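Local coordinates for type III chaperone protein ShcA (PDB 4G6T), which probably acts as a type III secretion chaperone of the CesT family, binding an effector protein and keeping it ready for export, at residues A[56-66]-A[118-128]. Numbering follows the deposited sequence.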
loop_
_atom_site.group_PDB
_atom_site.type_symbol
_atom_site.label_atom_id
_atom_site.label_comp_id
_atom_site.label_asym_id
_atom_site.label_seq_id
_atom_site.Cartn_x
_atom_site.Cartn_y
_atom_site.Cartn_z
ATOM N N LEU A 56 2.103 3.535 -3.001
ATOM C CA LEU A 56 2.419 2.825 -1.751
ATOM C C LEU A 56 2.183 3.815 -0.638
ATOM O O LEU A 56 2.787 4.917 -0.627
ATOM C CB LEU A 56 3.842 2.368 -1.750
ATOM C CG LEU A 56 4.327 1.269 -2.678
ATOM C CD1 LEU A 56 3.779 1.409 -4.104
ATOM C CD2 LEU A 56 5.817 1.102 -2.714
ATOM N N ILE A 57 1.339 3.487 0.333
ATOM C CA ILE A 57 0.937 4.412 1.358
ATOM C C ILE A 57 1.094 3.746 2.699
ATOM O O ILE A 57 0.699 2.581 2.869
ATOM C CB ILE A 57 -0.508 4.853 1.240
ATOM C CG1 ILE A 57 -0.866 5.296 -0.213
ATOM C CG2 ILE A 57 -0.833 6.012 2.200
ATOM C CD1 ILE A 57 -2.320 5.533 -0.526
ATOM N N GLY A 58 1.728 4.433 3.630
ATOM C CA GLY A 58 1.970 3.881 4.943
ATOM C C GLY A 58 1.539 4.779 6.054
ATOM O O GLY A 58 1.601 5.999 5.969
ATOM N N LEU A 59 1.130 4.182 7.176
ATOM C CA LEU A 59 0.765 4.936 8.402
ATOM C C LEU A 59 2.007 5.300 9.157
ATOM O O LEU A 59 2.766 4.457 9.555
ATOM C CB LEU A 59 -0.176 4.097 9.302
ATOM C CG LEU A 59 -0.448 4.751 10.662
ATOM C CD1 LEU A 59 -1.099 6.116 10.591
ATOM C CD2 LEU A 59 -1.370 3.806 11.502
ATOM N N LEU A 60 2.297 6.620 9.311
ATOM C CA LEU A 60 3.465 7.072 10.048
ATOM C C LEU A 60 3.049 7.234 11.514
ATOM O O LEU A 60 1.902 7.560 11.781
ATOM C CB LEU A 60 3.944 8.442 9.530
ATOM C CG LEU A 60 4.909 8.386 8.403
ATOM C CD1 LEU A 60 5.105 9.862 8.003
ATOM C CD2 LEU A 60 6.228 7.679 8.589
ATOM N N GLU A 61 3.975 7.080 12.419
ATOM C CA GLU A 61 3.691 7.254 13.852
ATOM C C GLU A 61 4.833 7.988 14.511
ATOM O O GLU A 61 5.567 7.452 15.314
ATOM C CB GLU A 61 3.389 5.881 14.523
ATOM C CG GLU A 61 2.039 5.242 14.105
ATOM C CD GLU A 61 1.454 4.253 15.143
ATOM O OE1 GLU A 61 2.256 3.733 15.991
ATOM O OE2 GLU A 61 0.196 4.012 15.118
ATOM N N PRO A 62 5.019 9.282 14.156
ATOM C CA PRO A 62 6.053 10.092 14.798
ATOM C C PRO A 62 5.754 10.329 16.296
ATOM O O PRO A 62 4.609 10.422 16.649
ATOM C CB PRO A 62 5.990 11.411 14.006
ATOM C CG PRO A 62 4.659 11.482 13.414
ATOM C CD PRO A 62 4.201 10.059 13.220
ATOM N N HIS A 63 6.795 10.449 17.111
ATOM C CA HIS A 63 6.656 10.989 18.487
ATOM C C HIS A 63 5.802 12.239 18.481
ATOM O O HIS A 63 6.021 13.173 17.684
ATOM C CB HIS A 63 8.037 11.265 19.080
ATOM C CG HIS A 63 8.019 11.434 20.564
ATOM N ND1 HIS A 63 7.166 12.283 21.179
ATOM C CD2 HIS A 63 8.754 10.805 21.565
ATOM C CE1 HIS A 63 7.343 12.203 22.513
ATOM N NE2 HIS A 63 8.329 11.307 22.749
ATOM N N LYS A 64 4.815 12.251 19.377
ATOM C CA LYS A 64 3.919 13.372 19.650
ATOM C C LYS A 64 4.616 14.746 19.711
ATOM O O LYS A 64 4.007 15.764 19.385
ATOM C CB LYS A 64 3.208 13.066 20.987
ATOM C CG LYS A 64 2.247 14.120 21.526
ATOM C CD LYS A 64 1.079 14.410 20.588
ATOM C CE LYS A 64 0.114 15.419 21.209
ATOM N NZ LYS A 64 -1.256 15.302 20.640
ATOM N N ASP A 65 5.895 14.769 20.071
ATOM C CA ASP A 65 6.631 16.025 20.273
ATOM C C ASP A 65 7.762 16.242 19.252
ATOM O O ASP A 65 8.648 17.094 19.474
ATOM C CB ASP A 65 7.250 16.043 21.684
ATOM C CG ASP A 65 6.206 15.991 22.809
ATOM O OD1 ASP A 65 5.125 16.623 22.697
ATOM O OD2 ASP A 65 6.503 15.331 23.830
ATOM N N ILE A 66 7.782 15.458 18.159
ATOM C CA ILE A 66 8.693 15.756 17.056
ATOM C C ILE A 66 8.238 17.110 16.554
ATOM O O ILE A 66 7.061 17.297 16.347
ATOM C CB ILE A 66 8.622 14.732 15.907
ATOM C CG1 ILE A 66 9.267 13.424 16.318
ATOM C CG2 ILE A 66 9.430 15.217 14.717
ATOM C CD1 ILE A 66 10.770 13.417 16.131
ATOM N N LEU A 118 9.992 2.322 1.793
ATOM C CA LEU A 118 8.962 2.956 2.504
ATOM C C LEU A 118 8.956 2.485 3.939
ATOM O O LEU A 118 8.708 3.273 4.834
ATOM C CB LEU A 118 7.584 2.706 1.835
ATOM C CG LEU A 118 6.376 3.308 2.449
ATOM C CD1 LEU A 118 6.530 4.804 2.422
ATOM C CD2 LEU A 118 5.087 2.840 1.833
ATOM N N LEU A 119 9.078 1.166 4.122
ATOM C CA LEU A 119 9.061 0.606 5.463
ATOM C C LEU A 119 10.177 1.143 6.297
ATOM O O LEU A 119 9.930 1.407 7.504
ATOM C CB LEU A 119 9.093 -0.940 5.394
ATOM C CG LEU A 119 7.769 -1.528 4.899
ATOM C CD1 LEU A 119 7.982 -2.955 4.331
ATOM C CD2 LEU A 119 6.610 -1.488 5.865
ATOM N N GLU A 120 11.370 1.209 5.745
ATOM C CA GLU A 120 12.510 1.700 6.540
ATOM C C GLU A 120 12.333 3.196 6.866
ATOM O O GLU A 120 12.716 3.647 7.978
ATOM C CB GLU A 120 13.799 1.351 5.937
ATOM C CG GLU A 120 14.070 -0.198 5.868
ATOM C CD GLU A 120 13.694 -0.959 7.168
ATOM O OE1 GLU A 120 14.282 -0.652 8.224
ATOM O OE2 GLU A 120 12.762 -1.786 7.191
ATOM N N TRP A 121 11.750 3.974 5.965
ATOM C CA TRP A 121 11.376 5.370 6.227
ATOM C C TRP A 121 10.403 5.480 7.358
ATOM O O TRP A 121 10.598 6.273 8.307
ATOM C CB TRP A 121 10.804 5.952 4.904
ATOM C CG TRP A 121 10.168 7.316 4.887
ATOM C CD1 TRP A 121 8.834 7.635 4.758
ATOM C CD2 TRP A 121 10.855 8.590 4.876
ATOM N NE1 TRP A 121 8.679 9.005 4.619
ATOM C CE2 TRP A 121 9.873 9.582 4.673
ATOM C CE3 TRP A 121 12.190 8.941 4.935
ATOM C CZ2 TRP A 121 10.227 10.954 4.609
ATOM C CZ3 TRP A 121 12.527 10.290 4.880
ATOM C CH2 TRP A 121 11.537 11.248 4.756
ATOM N N MET A 122 9.349 4.657 7.358
ATOM C CA MET A 122 8.375 4.558 8.445
ATOM C C MET A 122 9.083 4.203 9.749
ATOM O O MET A 122 8.797 4.802 10.777
ATOM C CB MET A 122 7.323 3.526 8.061
ATOM C CG MET A 122 6.414 4.050 6.947
ATOM S SD MET A 122 5.468 2.773 6.124
ATOM C CE MET A 122 4.343 2.303 7.501
ATOM N N ARG A 123 9.980 3.257 9.683
ATOM C CA ARG A 123 10.684 2.795 10.899
ATOM C C ARG A 123 11.457 3.976 11.484
ATOM O O ARG A 123 11.383 4.221 12.700
ATOM C CB ARG A 123 11.589 1.627 10.600
ATOM C CG ARG A 123 12.196 1.031 11.867
ATOM C CD ARG A 123 13.190 -0.078 11.611
ATOM N NE ARG A 123 12.727 -1.007 10.591
ATOM C CZ ARG A 123 11.799 -1.955 10.730
ATOM N NH1 ARG A 123 11.150 -2.162 11.872
ATOM N NH2 ARG A 123 11.492 -2.690 9.675
ATOM N N GLY A 124 12.158 4.695 10.628
ATOM C CA GLY A 124 12.991 5.836 11.109
ATOM C C GLY A 124 12.141 6.860 11.777
ATOM O O GLY A 124 12.492 7.396 12.877
ATOM N N TRP A 125 10.998 7.227 11.206
ATOM C CA TRP A 125 10.149 8.253 11.804
ATOM C C TRP A 125 9.529 7.839 13.111
ATOM O O TRP A 125 9.213 8.642 13.963
ATOM C CB TRP A 125 9.041 8.708 10.832
ATOM C CG TRP A 125 9.624 9.655 9.794
ATOM C CD1 TRP A 125 9.877 9.401 8.471
ATOM C CD2 TRP A 125 10.154 11.018 10.049
ATOM N NE1 TRP A 125 10.488 10.497 7.881
ATOM C CE2 TRP A 125 10.714 11.473 8.789
ATOM C CE3 TRP A 125 10.217 11.841 11.180
ATOM C CZ2 TRP A 125 11.282 12.747 8.640
ATOM C CZ3 TRP A 125 10.803 13.115 11.020
ATOM C CH2 TRP A 125 11.320 13.543 9.789
ATOM N N ARG A 126 9.271 6.551 13.257
ATOM C CA ARG A 126 8.487 6.115 14.393
ATOM C C ARG A 126 9.377 6.183 15.578
ATOM O O ARG A 126 8.886 6.332 16.706
ATOM C CB ARG A 126 8.042 4.650 14.189
ATOM C CG ARG A 126 7.147 4.115 15.274
ATOM C CD ARG A 126 6.832 2.638 15.053
ATOM N NE ARG A 126 5.686 2.322 15.884
ATOM C CZ ARG A 126 5.665 2.337 17.238
ATOM N NH1 ARG A 126 6.761 2.634 17.992
ATOM N NH2 ARG A 126 4.522 2.032 17.864
ATOM N N GLU A 127 10.640 5.948 15.365
ATOM C CA GLU A 127 11.560 5.951 16.489
ATOM C C GLU A 127 12.430 7.192 16.610
ATOM O O GLU A 127 13.247 7.270 17.514
ATOM C CB GLU A 127 12.391 4.688 16.411
ATOM C CG GLU A 127 13.435 4.670 15.329
ATOM C CD GLU A 127 14.820 4.763 15.886
ATOM O OE1 GLU A 127 15.666 5.416 15.227
ATOM O OE2 GLU A 127 15.084 4.179 16.980
ATOM N N ALA A 128 12.263 8.170 15.723
ATOM C CA ALA A 128 13.065 9.397 15.785
ATOM C C ALA A 128 12.813 10.114 17.117
ATOM O O ALA A 128 11.751 9.925 17.711
ATOM C CB ALA A 128 12.764 10.315 14.595
HETATM O O HOH W 1 6.267 5.765 11.519
HETATM O O HOH W 2 9.221 9.723 16.395
#
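One water is gripped by three backbone groups: it accepts from H63 N at 2.6 Å and donates to W125 O and to A128 O, tying the loop after the strand to the C-terminal end of the helix. A second water accepts from E61 N at 2.8 Å and donates to M122 O, a bridge of the same kind one helical turn earlier. Between the two, R126 CA approaches E61 O at 3.3 Å, a CA-H...O contact. The side chains of this pair run side by side; R126 is extended from CG to NE, which brings NH2 to 3.4 Å from E61 OE1, a long salt bridge whose carboxylate and guanidinium planes lie 40° apart. This contact belongs to the alpha/beta fold of CesT-type chaperones: helix 108-127 packs along strand 53-59 of the antiparallel sheet, their local axes 9.3 Å apart and 22° from parallel. On the apolar side, L60 CD2 reaches W125 CB at 3.7 Å and meets M122, while L86 adjoins both L60 and W125. M122 SD lies against G58 CA, where the glycine has no side chain to obstruct the sulfur, and the bend at chi3 (68°) turns CE to 3.4 Å from L59 O.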